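Alanine racemase 1 (PDB 4Y2W) belongs to the alanine racemase family, with a TIM-barrel N-terminal domain and a mostly beta C-terminal domain, and assembles as a pair of identical chains. Local coordinates at residues 63-68 and 83-88; 101-106 and 127-132; 171-176 and 208-213; 276-281 and 320-325; 287-292 and 367-372. The protein carries 1 engineered substitution. One frame throughout, in Å; residues are numbered along the deposited sequence.

Contacts 1, 2 and 3 lie in the N-terminal TIM barrel, and contacts 4 and 5 in the C-terminal domain. Contacts 1 and 2 join the second with the third and the fourth with the fifth barrel strand. Their centres are about 9 Å apart, and they touch where strands 83-85 and 103-106 run side by side. Contact 3 comes later in the barrel, about 21 Å from contact 1 between centres. It packs a loop on helix 209-214. Contact 4 pairs strands of the mixed sheet, about 47 Å from contact 1 between centres. Segments of contacts 4 and 5 alternate along the chain; their nearest atoms are about 8 Å apart. Contacts 1, 3, 4 and 5 also meet the second subunit.

Contact 1 of 5, residues 63-68 and 83-88; sequences FGVATT and ILIFGY
Phe63, Gly64 and Val65 lie beside Ile83, Leu84 and Ile85 in parallel. Leu84 N donates to Phe63 O at 2.9 Å, and Val65 N donates to Leu84 O at 3.0 Å. Phe86 N then reaches Val65 O at 3.0 Å, with an N-H...O angle of 174°. Past the strands, Gly87 N makes a weak bond to Ala66 O. On one face of the sheet the CG2 methyl of Val65 meets Ile83 CG2 at 3.7 Å. The same methyl lies 4.3 Å from Ile85 CG1, so it packs on both isoleucines. It gets there because chi1 of -68° sets CG2 between the backbone N and the carbonyl carbon. The CD1 tip of Ile85 reaches on to Thr68 CA. On the other face the Phe86 ring turns back obliquely over the backbone of Gly64 and Val65. Its CE2 is 3.9 Å from Gly64 C, where glycine has no side chain in the way. Thr67 is the N-cap of the next helix, with its OG1 bonded to Glu70 N. Thr68 OG1 pairs with Thr89 OG1. The contact belongs to the beta-alpha-beta unit of strand 62-65, helix 68-76 and strand 83-85. Helix 68-76 covers the face of Val65 and Ile85, through Ala71. Strands 34-38 and 103-106 continue the barrel sheet on the outer sides of the pair.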
# COMPACT_ATOMS: atom_id res chain seq x y z
N PHE A 63 -1.32 0.94 -24.03
CA PHE A 63 -1.12 0.77 -22.59
C PHE A 63 -2.06 -0.28 -22.05
O PHE A 63 -3.21 -0.39 -22.48
CB PHE A 63 -1.34 2.09 -21.85
CG PHE A 63 -0.18 3.03 -21.91
CD1 PHE A 63 1.05 2.67 -21.37
CD2 PHE A 63 -0.30 4.28 -22.49
CE1 PHE A 63 2.13 3.54 -21.42
CE2 PHE A 63 0.77 5.16 -22.54
CZ PHE A 63 1.99 4.78 -22.01
N GLY A 64 -1.57 -1.05 -21.08
CA GLY A 64 -2.39 -2.03 -20.37
C GLY A 64 -2.57 -1.61 -18.92
O GLY A 64 -1.59 -1.27 -18.25
N VAL A 65 -3.81 -1.63 -18.46
CA VAL A 65 -4.12 -1.36 -17.05
C VAL A 65 -5.16 -2.34 -16.52
O VAL A 65 -5.88 -2.99 -17.28
CB VAL A 65 -4.62 0.08 -16.83
CG1 VAL A 65 -3.50 1.06 -17.08
CG2 VAL A 65 -5.83 0.38 -17.72
N ALA A 66 -5.22 -2.42 -15.19
CA ALA A 66 -6.07 -3.39 -14.50
C ALA A 66 -7.52 -2.93 -14.38
O ALA A 66 -8.43 -3.74 -14.57
CB ALA A 66 -5.50 -3.68 -13.12
N THR A 67 -7.73 -1.65 -14.07
CA THR A 67 -9.06 -1.14 -13.74
C THR A 67 -9.51 0.06 -14.58
O THR A 67 -8.73 0.68 -15.31
CB THR A 67 -9.14 -0.74 -12.25
OG1 THR A 67 -8.24 0.34 -11.99
CG2 THR A 67 -8.79 -1.92 -11.35
N THR A 68 -10.80 0.37 -14.45
CA THR A 68 -11.42 1.52 -15.11
C THR A 68 -10.79 2.84 -14.66
O THR A 68 -10.49 3.72 -15.48
CB THR A 68 -12.93 1.57 -14.81
OG1 THR A 68 -13.50 0.27 -14.99
CG2 THR A 68 -13.64 2.57 -15.71
N ILE A 83 -5.68 2.78 -24.62
CA ILE A 83 -5.59 2.09 -23.33
C ILE A 83 -6.55 0.91 -23.28
O ILE A 83 -7.71 1.03 -23.71
CB ILE A 83 -5.94 3.04 -22.17
CG1 ILE A 83 -5.02 4.27 -22.18
CG2 ILE A 83 -5.85 2.31 -20.83
CD1 ILE A 83 -5.62 5.47 -21.48
N LEU A 84 -6.07 -0.22 -22.75
CA LEU A 84 -6.89 -1.42 -22.60
C LEU A 84 -7.11 -1.73 -21.13
O LEU A 84 -6.16 -1.77 -20.35
CB LEU A 84 -6.22 -2.62 -23.27
CG LEU A 84 -6.85 -4.00 -23.01
CD1 LEU A 84 -8.27 -4.08 -23.54
CD2 LEU A 84 -6.00 -5.10 -23.61
N ILE A 85 -8.37 -1.95 -20.76
CA ILE A 85 -8.74 -2.36 -19.41
C ILE A 85 -8.92 -3.88 -19.38
O ILE A 85 -9.87 -4.41 -19.97
CB ILE A 85 -10.05 -1.68 -18.96
CG1 ILE A 85 -9.88 -0.16 -18.96
CG2 ILE A 85 -10.47 -2.18 -17.58
CD1 ILE A 85 -11.18 0.61 -19.00
N PHE A 86 -8.02 -4.58 -18.70
CA PHE A 86 -8.09 -6.04 -18.57
C PHE A 86 -9.33 -6.45 -17.79
O PHE A 86 -9.98 -7.44 -18.12
CB PHE A 86 -6.86 -6.59 -17.85
CG PHE A 86 -5.56 -6.36 -18.57
CD1 PHE A 86 -5.36 -6.87 -19.85
CD2 PHE A 86 -4.53 -5.65 -17.97
CE1 PHE A 86 -4.17 -6.66 -20.52
CE2 PHE A 86 -3.33 -5.44 -18.64
CZ PHE A 86 -3.15 -5.95 -19.92
N GLY A 87 -9.64 -5.68 -16.75
CA GLY A 87 -10.71 -6.04 -15.82
C GLY A 87 -12.10 -5.73 -16.33
O GLY A 87 -12.29 -5.27 -17.45
N TYR A 88 -13.07 -6.00 -15.47
CA TYR A 88 -14.47 -5.76 -15.74
C TYR A 88 -14.81 -4.32 -15.40
O TYR A 88 -14.57 -3.87 -14.28
CB TYR A 88 -15.31 -6.71 -14.87
CG TYR A 88 -16.80 -6.66 -15.10
CD1 TYR A 88 -17.35 -7.03 -16.32
CD2 TYR A 88 -17.67 -6.28 -14.08
CE1 TYR A 88 -18.72 -7.01 -16.53
CE2 TYR A 88 -19.04 -6.26 -14.27
CZ TYR A 88 -19.56 -6.62 -15.50
OH TYR A 88 -20.92 -6.60 -15.71

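Contact 2 of 5, residues 101-106 and 127-132; sequences DLTQTV and KVHIKI
Gln104 and Val106 join Lys127, His129 and Lys131 in a parallel strand pair of the TIM barrel. The pair belongs to the beta-alpha-beta unit of strand 103-106, helix 109-121 and strand 126-131. Among the backbone bonds, Gln104 N donates to Lys127 O and His129 N to Gln104 O. Val106 N donates to His129 O at 3.1 Å, and Lys131 N closes the series with a weak bond to Val106 O. The apolar contacts fall on the face of Val106, Val128 and Ile130. Val106 and Val128 face helix 109-121, and Ile130 faces helix 144-155. There Val106 CG2 meets Val128 CG1 at 3.7 Å, and Ile130 CD1 lies 3.9 Å from Val106 CB. On the opposite face the Thr103 methyl, CG2, approaches the His129 ring obliquely. Several polar ends on this face have partners beyond the pair: Thr103 OG1 bonds Tyr62 OH, Thr105 OG1 bonds Tyr166 OH, and His129 NE2 bonds Glu163 OE1. One salt bridge marks the start of the pair. The Lys127 chain is bent at chi3, -89°, which brings its ammonium group to Asp101. Its NZ lies 3.2 Å from Asp101 OD2 and meets it from above the carboxylate plane.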
# COMPACT_ATOMS: atom_id res chain seq x y z
N ASP A 101 -12.92 6.95 -24.83
CA ASP A 101 -12.37 6.08 -25.86
C ASP A 101 -11.35 5.10 -25.28
O ASP A 101 -10.16 5.14 -25.60
CB ASP A 101 -11.76 6.92 -26.99
CG ASP A 101 -11.43 6.10 -28.22
OD1 ASP A 101 -12.15 5.11 -28.49
OD2 ASP A 101 -10.44 6.43 -28.92
N LEU A 102 -11.84 4.22 -24.41
CA LEU A 102 -11.00 3.22 -23.76
C LEU A 102 -11.37 1.82 -24.25
O LEU A 102 -12.55 1.48 -24.35
CB LEU A 102 -11.16 3.30 -22.24
CG LEU A 102 -10.69 4.61 -21.59
CD1 LEU A 102 -11.14 4.67 -20.14
CD2 LEU A 102 -9.18 4.76 -21.69
N THR A 103 -10.35 1.03 -24.56
CA THR A 103 -10.56 -0.34 -25.02
C THR A 103 -10.97 -1.20 -23.82
O THR A 103 -10.37 -1.11 -22.74
CB THR A 103 -9.29 -0.90 -25.68
OG1 THR A 103 -8.74 0.07 -26.57
CG2 THR A 103 -9.59 -2.18 -26.45
N GLN A 104 -11.98 -2.04 -24.02
CA GLN A 104 -12.55 -2.86 -22.96
C GLN A 104 -12.42 -4.35 -23.27
O GLN A 104 -12.55 -4.78 -24.41
CB GLN A 104 -14.02 -2.51 -22.75
CG GLN A 104 -14.72 -3.28 -21.63
CD GLN A 104 -14.11 -3.03 -20.27
OE1 GLN A 104 -13.81 -1.88 -19.91
NE2 GLN A 104 -13.91 -4.09 -19.50
N THR A 105 -12.17 -5.14 -22.22
CA THR A 105 -12.11 -6.59 -22.33
C THR A 105 -13.53 -7.16 -22.30
O THR A 105 -14.35 -6.74 -21.49
CB THR A 105 -11.28 -7.18 -21.19
OG1 THR A 105 -9.93 -6.72 -21.31
CG2 THR A 105 -11.29 -8.70 -21.24
N VAL A 106 -13.80 -8.12 -23.19
CA VAL A 106 -15.12 -8.74 -23.29
C VAL A 106 -15.00 -10.25 -23.51
O VAL A 106 -14.21 -10.71 -24.33
CB VAL A 106 -15.93 -8.14 -24.46
CG1 VAL A 106 -17.34 -8.73 -24.50
CG2 VAL A 106 -15.99 -6.62 -24.35
N LYS A 127 -14.08 0.29 -28.89
CA LYS A 127 -13.06 -0.71 -29.18
C LYS A 127 -13.08 -1.80 -28.11
O LYS A 127 -13.23 -1.50 -26.93
CB LYS A 127 -11.68 -0.05 -29.24
CG LYS A 127 -11.48 0.85 -30.45
CD LYS A 127 -10.16 1.59 -30.43
CE LYS A 127 -10.26 2.92 -29.70
NZ LYS A 127 -9.03 3.75 -29.82
N VAL A 128 -12.97 -3.06 -28.52
CA VAL A 128 -12.95 -4.18 -27.58
C VAL A 128 -11.95 -5.26 -27.98
O VAL A 128 -11.73 -5.50 -29.17
CB VAL A 128 -14.34 -4.85 -27.41
CG1 VAL A 128 -15.32 -3.91 -26.73
CG2 VAL A 128 -14.88 -5.33 -28.75
N HIS A 129 -11.37 -5.90 -26.97
CA HIS A 129 -10.47 -7.03 -27.14
C HIS A 129 -11.09 -8.24 -26.48
O HIS A 129 -11.54 -8.16 -25.34
CB HIS A 129 -9.11 -6.73 -26.50
CG HIS A 129 -8.24 -5.82 -27.31
ND1 HIS A 129 -6.87 -5.82 -27.19
CD2 HIS A 129 -8.54 -4.90 -28.26
CE1 HIS A 129 -6.36 -4.93 -28.03
NE2 HIS A 129 -7.35 -4.36 -28.69
N ILE A 130 -11.09 -9.37 -27.15
CA ILE A 130 -11.71 -10.55 -26.62
C ILE A 130 -10.73 -11.41 -25.84
O ILE A 130 -9.67 -11.72 -26.32
CB ILE A 130 -12.38 -11.34 -27.76
CG1 ILE A 130 -13.39 -10.47 -28.48
CG2 ILE A 130 -13.08 -12.56 -27.24
CD1 ILE A 130 -14.41 -9.82 -27.58
N LYS A 131 -11.07 -11.79 -24.62
CA LYS A 131 -10.17 -12.61 -23.82
C LYS A 131 -10.53 -14.06 -23.90
O LYS A 131 -11.66 -14.43 -23.75
CB LYS A 131 -10.08 -12.17 -22.35
CG LYS A 131 -9.47 -13.18 -21.38
CD LYS A 131 -8.00 -12.99 -21.03
CE LYS A 131 -7.51 -13.98 -19.96
NZ LYS A 131 -6.97 -13.49 -18.66
N ILE A 132 -9.51 -14.86 -24.13
CA ILE A 132 -9.66 -16.28 -24.22
C ILE A 132 -8.94 -16.99 -23.09
O ILE A 132 -7.80 -16.71 -22.81
CB ILE A 132 -9.14 -16.79 -25.57
CG1 ILE A 132 -9.70 -15.94 -26.68
CG2 ILE A 132 -9.55 -18.22 -25.79
CD1 ILE A 132 -11.19 -16.07 -26.86

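Contact 3 of 5, residues 171-176 and 208-213; sequences AASEDD and NAAAIL. With PO4 (phosphate ion), chain C.
At the rim of the TIM barrel, Ala172 and Ser173 pack against the first turn of helix 209-214, beside a bound phosphate ion. The loop of residues 171-176 follows strand 160-166. It coils briefly like a helix at 172-174 but lacks helical hydrogen bonding. The contact is small and apolar, and no hydrogen bond crosses it. The methyls of Ala172 and Ala210 meet side-on, 3.6 Å apart from CB to CB, and Ala210 CB also rests on the Ala172 carbonyl. Ala211 CB adds a looser contact to Ala172 CB at 4.4 Å. Ser173 OG is 3.8 Å from Ala210 CB. The serine carbonyl O is held by Ser235 OG. Around the loop, Ala171 and Glu174 pack on Gly269 of the second subunit. Asn208 is at the N-cap position of the helix, whose N-terminal end would be expected to attract an anion. The ion there is probably from the crystallisation liquor. Ala209 N makes a weak hydrogen bond to phosphate O1. Asn208 has chi1 of 58°, which sets its amide between the loop and the ion. Its OD1 lies 4.0 Å from Ala172 CB, and its ND2 makes a weak bond of 3.4 Å to phosphate O2.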
# COMPACT_ATOMS: atom_id res chain seq x y z
N ALA A 171 1.91 -20.66 -16.94
CA ALA A 171 3.20 -21.07 -16.38
C ALA A 171 4.38 -20.71 -17.28
O ALA A 171 5.30 -21.52 -17.45
CB ALA A 171 3.18 -22.56 -16.07
N ALA A 172 4.37 -19.51 -17.83
CA ALA A 172 5.50 -19.00 -18.62
C ALA A 172 6.66 -18.58 -17.71
O ALA A 172 7.83 -18.79 -18.05
CB ALA A 172 5.06 -17.84 -19.50
N SER A 173 6.33 -17.99 -16.56
CA SER A 173 7.33 -17.64 -15.55
C SER A 173 7.97 -18.88 -14.92
O SER A 173 9.13 -18.84 -14.51
CB SER A 173 6.68 -16.79 -14.44
OG SER A 173 6.17 -15.57 -14.97
N GLU A 174 7.20 -19.97 -14.84
CA GLU A 174 7.70 -21.25 -14.34
C GLU A 174 8.37 -22.07 -15.44
O GLU A 174 8.99 -23.10 -15.17
CB GLU A 174 6.56 -22.05 -13.70
CG GLU A 174 6.11 -21.55 -12.33
CD GLU A 174 5.19 -20.33 -12.38
OE1 GLU A 174 4.85 -19.85 -13.48
OE2 GLU A 174 4.81 -19.85 -11.29
N ASP A 175 8.22 -21.62 -16.69
CA ASP A 175 8.87 -22.22 -17.85
C ASP A 175 8.43 -23.66 -18.11
O ASP A 175 9.25 -24.55 -18.34
CB ASP A 175 10.40 -22.11 -17.74
CG ASP A 175 11.10 -22.23 -19.08
OD1 ASP A 175 10.55 -21.74 -20.09
OD2 ASP A 175 12.21 -22.79 -19.12
N ASP A 176 7.12 -23.88 -18.05
CA ASP A 176 6.51 -25.12 -18.51
C ASP A 176 6.24 -24.93 -20.00
O ASP A 176 5.18 -24.43 -20.39
CB ASP A 176 5.22 -25.41 -17.74
CG ASP A 176 4.59 -26.75 -18.11
OD1 ASP A 176 5.02 -27.39 -19.10
OD2 ASP A 176 3.66 -27.17 -17.39
N ASN A 208 3.29 -12.33 -22.15
CA ASN A 208 3.80 -11.44 -21.11
C ASN A 208 5.33 -11.56 -21.07
O ASN A 208 5.91 -12.28 -21.89
CB ASN A 208 3.17 -11.77 -19.74
CG ASN A 208 3.42 -13.21 -19.31
OD1 ASN A 208 3.81 -14.07 -20.11
ND2 ASN A 208 3.19 -13.49 -18.02
N ALA A 209 5.99 -10.85 -20.15
CA ALA A 209 7.46 -10.80 -20.11
C ALA A 209 8.16 -12.17 -20.21
O ALA A 209 9.17 -12.30 -20.90
CB ALA A 209 7.92 -10.07 -18.85
N ALA A 210 7.62 -13.17 -19.52
CA ALA A 210 8.23 -14.50 -19.50
C ALA A 210 8.27 -15.15 -20.88
O ALA A 210 9.28 -15.72 -21.28
CB ALA A 210 7.48 -15.40 -18.52
N ALA A 211 7.16 -15.05 -21.61
CA ALA A 211 7.06 -15.60 -22.95
C ALA A 211 7.76 -14.73 -23.99
O ALA A 211 8.19 -15.22 -25.03
CB ALA A 211 5.60 -15.80 -23.33
N ILE A 212 7.86 -13.43 -23.72
CA ILE A 212 8.57 -12.52 -24.62
C ILE A 212 10.05 -12.87 -24.71
O ILE A 212 10.66 -12.79 -25.78
CB ILE A 212 8.41 -11.05 -24.17
CG1 ILE A 212 6.96 -10.60 -24.38
CG2 ILE A 212 9.34 -10.12 -24.95
CD1 ILE A 212 6.54 -9.45 -23.48
N LEU A 213 10.64 -13.27 -23.58
CA LEU A 213 12.05 -13.64 -23.53
C LEU A 213 12.28 -15.01 -24.16
O LEU A 213 13.18 -15.18 -24.99
CB LEU A 213 12.55 -13.64 -22.09
CG LEU A 213 12.54 -12.28 -21.37
CD1 LEU A 213 12.72 -12.47 -19.87
CD2 LEU A 213 13.61 -11.36 -21.93
P PO4 C . 4.16 -9.15 -16.72
O1 PO4 C . 5.51 -8.85 -17.35
O2 PO4 C . 4.02 -10.63 -16.46
O3 PO4 C . 3.06 -8.70 -17.66
O4 PO4 C . 4.05 -8.41 -15.41

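Contact 4 of 5, residues 276-281 and 320-325; sequences RKSVIA and MIDVTD
Ala281 and Ile321 form an antiparallel hydrogen-bonded pair, with Ala281 N on Ile321 O at 3.0 Å and Ile321 N on Ala281 O at 2.9 Å. Ile280 and Asp322 make the adjoining non-hydrogen-bonded pair. Val323 N then donates to Val279 O. Beyond it a side chain replaces the backbone: Val279 N donates to Thr324 OG1 at 3.0 Å. Asp322 OD1 accepts from Thr324 N, an Asx turn that positions the threonine. At the exposed end, Thr324 CB sits over one face of the Arg276 guanidinium, 3.6 Å above its plane and toward the rim. Asp325 lies at the edge. Its OD1 takes Arg276 NH2 through the syn lone pair at 3.1 Å. The carboxylate is turned 51° from the guanidinium. Arg276 NH1 is 3.6 Å from Asp322 OD2, so one arginine bridges two aspartates. The arginine chain runs extended from CG to NE to reach them. In the apolar part, Ala281 CB meets Ile321 CG1 and Val323 CG1, both at 3.9 Å. This strand pair is part of the mixed sheet of the C-terminal domain. Strand 248-260 flanks it beside 278-283, and strand 306-311 flanks it beside 319-322.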
# COMPACT_ATOMS: atom_id res chain seq x y z
N ARG A 276 27.31 -5.44 22.29
CA ARG A 276 28.50 -4.60 22.30
C ARG A 276 28.12 -3.12 22.34
O ARG A 276 26.95 -2.77 22.20
CB ARG A 276 29.33 -4.87 21.04
CG ARG A 276 28.53 -4.75 19.74
CD ARG A 276 29.42 -4.56 18.52
NE ARG A 276 28.61 -4.40 17.31
CZ ARG A 276 29.10 -4.13 16.10
NH1 ARG A 276 28.27 -4.00 15.07
NH2 ARG A 276 30.41 -3.98 15.91
N LYS A 277 29.11 -2.26 22.54
CA LYS A 277 28.93 -0.83 22.33
C LYS A 277 28.52 -0.60 20.88
O LYS A 277 29.16 -1.12 19.97
CB LYS A 277 30.21 -0.04 22.63
CG LYS A 277 30.10 0.93 23.79
CD LYS A 277 30.93 2.19 23.55
CE LYS A 277 30.50 3.32 24.48
NZ LYS A 277 29.12 3.81 24.21
N SER A 278 27.45 0.17 20.68
CA SER A 278 26.87 0.31 19.35
C SER A 278 26.41 1.73 19.07
O SER A 278 26.10 2.49 20.00
CB SER A 278 25.68 -0.64 19.19
OG SER A 278 26.04 -1.98 19.52
N VAL A 279 26.36 2.07 17.79
CA VAL A 279 25.71 3.28 17.30
C VAL A 279 24.44 2.87 16.56
O VAL A 279 24.50 2.21 15.53
CB VAL A 279 26.62 4.08 16.34
CG1 VAL A 279 25.94 5.37 15.90
CG2 VAL A 279 27.96 4.40 17.01
N ILE A 280 23.29 3.27 17.10
CA ILE A 280 21.99 2.94 16.51
C ILE A 280 21.42 4.16 15.80
O ILE A 280 21.32 5.24 16.38
CB ILE A 280 20.98 2.49 17.59
CG1 ILE A 280 21.56 1.34 18.42
CG2 ILE A 280 19.65 2.09 16.95
CD1 ILE A 280 22.07 0.17 17.60
N ALA A 281 21.04 3.98 14.54
CA ALA A 281 20.33 5.03 13.82
C ALA A 281 18.86 4.67 13.71
O ALA A 281 18.50 3.49 13.62
CB ALA A 281 20.94 5.23 12.44
N MET A 320 14.94 0.78 13.35
CA MET A 320 16.31 1.01 13.78
C MET A 320 17.29 0.14 13.01
O MET A 320 16.98 -0.98 12.62
CB MET A 320 16.44 0.73 15.27
CG MET A 320 15.90 1.84 16.16
SD MET A 320 14.12 2.07 16.03
CE MET A 320 13.53 0.59 16.85
N ILE A 321 18.49 0.68 12.80
CA ILE A 321 19.57 -0.04 12.13
C ILE A 321 20.88 0.11 12.91
O ILE A 321 21.13 1.16 13.51
CB ILE A 321 19.77 0.45 10.68
CG1 ILE A 321 19.73 1.98 10.60
CG2 ILE A 321 18.70 -0.14 9.77
CD1 ILE A 321 20.28 2.55 9.30
N ASP A 322 21.69 -0.94 12.90
CA ASP A 322 23.00 -0.91 13.55
C ASP A 322 24.03 -0.33 12.60
O ASP A 322 24.35 -0.94 11.58
CB ASP A 322 23.42 -2.33 13.98
CG ASP A 322 24.65 -2.33 14.88
OD1 ASP A 322 25.44 -1.37 14.80
OD2 ASP A 322 24.81 -3.28 15.66
N VAL A 323 24.54 0.85 12.93
CA VAL A 323 25.50 1.55 12.07
C VAL A 323 26.88 1.62 12.72
O VAL A 323 27.69 2.48 12.37
CB VAL A 323 24.99 2.96 11.69
CG1 VAL A 323 23.67 2.85 10.94
CG2 VAL A 323 24.82 3.84 12.92
N THR A 324 27.15 0.70 13.64
CA THR A 324 28.40 0.70 14.40
C THR A 324 29.65 0.53 13.53
O THR A 324 30.69 1.09 13.83
CB THR A 324 28.38 -0.42 15.45
OG1 THR A 324 27.18 -0.33 16.22
CG2 THR A 324 29.60 -0.32 16.38
N ASP A 325 29.52 -0.25 12.46
CA ASP A 325 30.66 -0.56 11.59
C ASP A 325 30.90 0.50 10.51
O ASP A 325 31.92 0.44 9.82
CB ASP A 325 30.46 -1.92 10.92
CG ASP A 325 30.19 -3.02 11.91
OD1 ASP A 325 30.72 -2.96 13.04
OD2 ASP A 325 29.44 -3.96 11.56

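Contact 5 of 5, residues 287-292 and 367-372; sequences YADGLD and SRRVPR. With ALA (alanine), chain D.
The Arg369 guanidinium carries Ala288 CB over one face, with NH2 3.6 Å from that methyl, and Asp289 at its edge. Arg369 NE donates to Asp289 OD1 at 2.8 Å with an N-H...O angle of 158°. The oxygen lies close to the guanidinium plane and is met on its syn side. NH2 adds weak bonds to both Asp289 oxygens. The two flat groups are turned 55° against each other, and a bend at chi3 of 63° brings the guanidinium to the carboxylate. Arg369 NH1 has further salt bridges, to Asp317 and to Glu70 of the second subunit. Asp289 OD2 pairs with Arg7. These charges join two loops of the C-terminal domain, after strand 278-283 and after helix 359-365. The second loop makes a type I beta turn from Ser367 to Val370. Ser367 OG accepts from Arg369 N, an ST turn, and donates to Ala288 O at 2.7 Å in the carbonyl plane. Ser367 N meets Asp289 O at 3.0 Å from above the carbonyl plane. Val370 CG2 packs on Asp289 CB at 3.9 Å. Next to Ala288, Tyr287 belongs to a ligand pocket. Its OH donates to OXT of the bound alanine at 2.8 Å, near the plane of the ring.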
# COMPACT_ATOMS: atom_id res chain seq x y z
N TYR A 287 6.32 -0.09 8.20
CA TYR A 287 5.51 -1.01 7.40
C TYR A 287 4.32 -0.35 6.69
O TYR A 287 3.83 -0.87 5.69
CB TYR A 287 5.06 -2.24 8.20
CG TYR A 287 4.33 -1.98 9.51
CD1 TYR A 287 3.01 -1.56 9.52
CD2 TYR A 287 4.96 -2.22 10.73
CE1 TYR A 287 2.34 -1.35 10.72
CE2 TYR A 287 4.30 -2.01 11.92
CZ TYR A 287 2.99 -1.58 11.92
OH TYR A 287 2.35 -1.37 13.11
N ALA A 288 3.87 0.80 7.20
CA ALA A 288 2.82 1.55 6.53
C ALA A 288 3.32 2.18 5.24
O ALA A 288 2.51 2.60 4.40
CB ALA A 288 2.26 2.61 7.46
N ASP A 289 4.64 2.26 5.08
CA ASP A 289 5.26 2.79 3.87
C ASP A 289 5.56 1.71 2.83
O ASP A 289 5.89 2.04 1.69
CB ASP A 289 6.55 3.53 4.22
CG ASP A 289 6.30 4.74 5.10
OD1 ASP A 289 5.36 5.49 4.81
OD2 ASP A 289 7.06 4.95 6.07
N GLY A 290 5.43 0.45 3.23
CA GLY A 290 5.74 -0.68 2.35
C GLY A 290 6.97 -1.49 2.74
O GLY A 290 7.43 -2.32 1.95
N LEU A 291 7.50 -1.26 3.93
CA LEU A 291 8.63 -2.05 4.43
C LEU A 291 8.09 -3.18 5.29
O LEU A 291 7.68 -2.96 6.42
CB LEU A 291 9.59 -1.18 5.24
CG LEU A 291 10.90 -1.87 5.62
CD1 LEU A 291 11.66 -2.28 4.37
CD2 LEU A 291 11.75 -0.97 6.51
N ASP A 292 8.09 -4.40 4.75
CA ASP A 292 7.42 -5.52 5.40
C ASP A 292 7.98 -5.79 6.79
O ASP A 292 9.19 -5.88 6.99
CB ASP A 292 7.53 -6.79 4.54
CG ASP A 292 6.58 -7.88 5.00
OD1 ASP A 292 6.56 -8.20 6.20
OD2 ASP A 292 5.85 -8.42 4.15
N SER A 367 3.63 2.41 -0.32
CA SER A 367 2.32 2.98 -0.06
C SER A 367 2.15 4.42 -0.53
O SER A 367 3.10 5.07 -0.98
CB SER A 367 2.00 2.92 1.44
OG SER A 367 2.55 4.03 2.13
N ARG A 368 0.91 4.88 -0.40
CA ARG A 368 0.51 6.25 -0.71
C ARG A 368 1.39 7.30 -0.02
O ARG A 368 1.64 8.37 -0.58
CB ARG A 368 -0.96 6.43 -0.31
CG ARG A 368 -1.54 7.83 -0.50
CD ARG A 368 -3.05 7.83 -0.37
NE ARG A 368 -3.59 9.17 -0.13
CZ ARG A 368 -3.62 9.78 1.06
NH1 ARG A 368 -3.14 9.19 2.15
NH2 ARG A 368 -4.13 11.00 1.15
N ARG A 369 1.85 6.98 1.19
CA ARG A 369 2.64 7.93 1.98
C ARG A 369 4.03 8.22 1.40
O ARG A 369 4.64 9.23 1.75
CB ARG A 369 2.77 7.43 3.43
CG ARG A 369 3.00 8.54 4.44
CD ARG A 369 2.71 8.08 5.86
NE ARG A 369 3.59 7.00 6.30
CZ ARG A 369 3.55 6.44 7.50
NH1 ARG A 369 2.67 6.84 8.41
NH2 ARG A 369 4.40 5.47 7.81
N VAL A 370 4.52 7.33 0.53
CA VAL A 370 5.83 7.50 -0.08
C VAL A 370 5.73 8.37 -1.34
O VAL A 370 5.17 7.95 -2.35
CB VAL A 370 6.43 6.13 -0.48
CG1 VAL A 370 7.80 6.30 -1.11
CG2 VAL A 370 6.49 5.21 0.73
N PRO A 371 6.28 9.60 -1.29
CA PRO A 371 6.24 10.41 -2.50
C PRO A 371 7.15 9.84 -3.59
O PRO A 371 8.15 9.19 -3.27
CB PRO A 371 6.75 11.77 -2.03
CG PRO A 371 7.64 11.45 -0.89
CD PRO A 371 6.97 10.30 -0.19
N ARG A 372 6.79 10.09 -4.84
CA ARG A 372 7.60 9.68 -5.99
C ARG A 372 8.31 10.89 -6.57
O ARG A 372 7.67 11.87 -6.93
CB ARG A 372 6.73 9.02 -7.06
CG ARG A 372 6.49 7.53 -6.86
CD ARG A 372 5.63 7.24 -5.65
NE ARG A 372 5.16 5.85 -5.67
CZ ARG A 372 4.40 5.29 -4.73
NH1 ARG A 372 4.01 5.98 -3.67
NH2 ARG A 372 4.03 4.03 -4.85
N ALA D . 3.75 2.43 17.03
CA ALA D . 3.04 1.16 16.71
C ALA D . 3.82 0.38 15.64
O ALA D . 4.59 0.97 14.89
CB ALA D . 1.62 1.45 16.24
OXT ALA D . 3.71 -0.84 15.50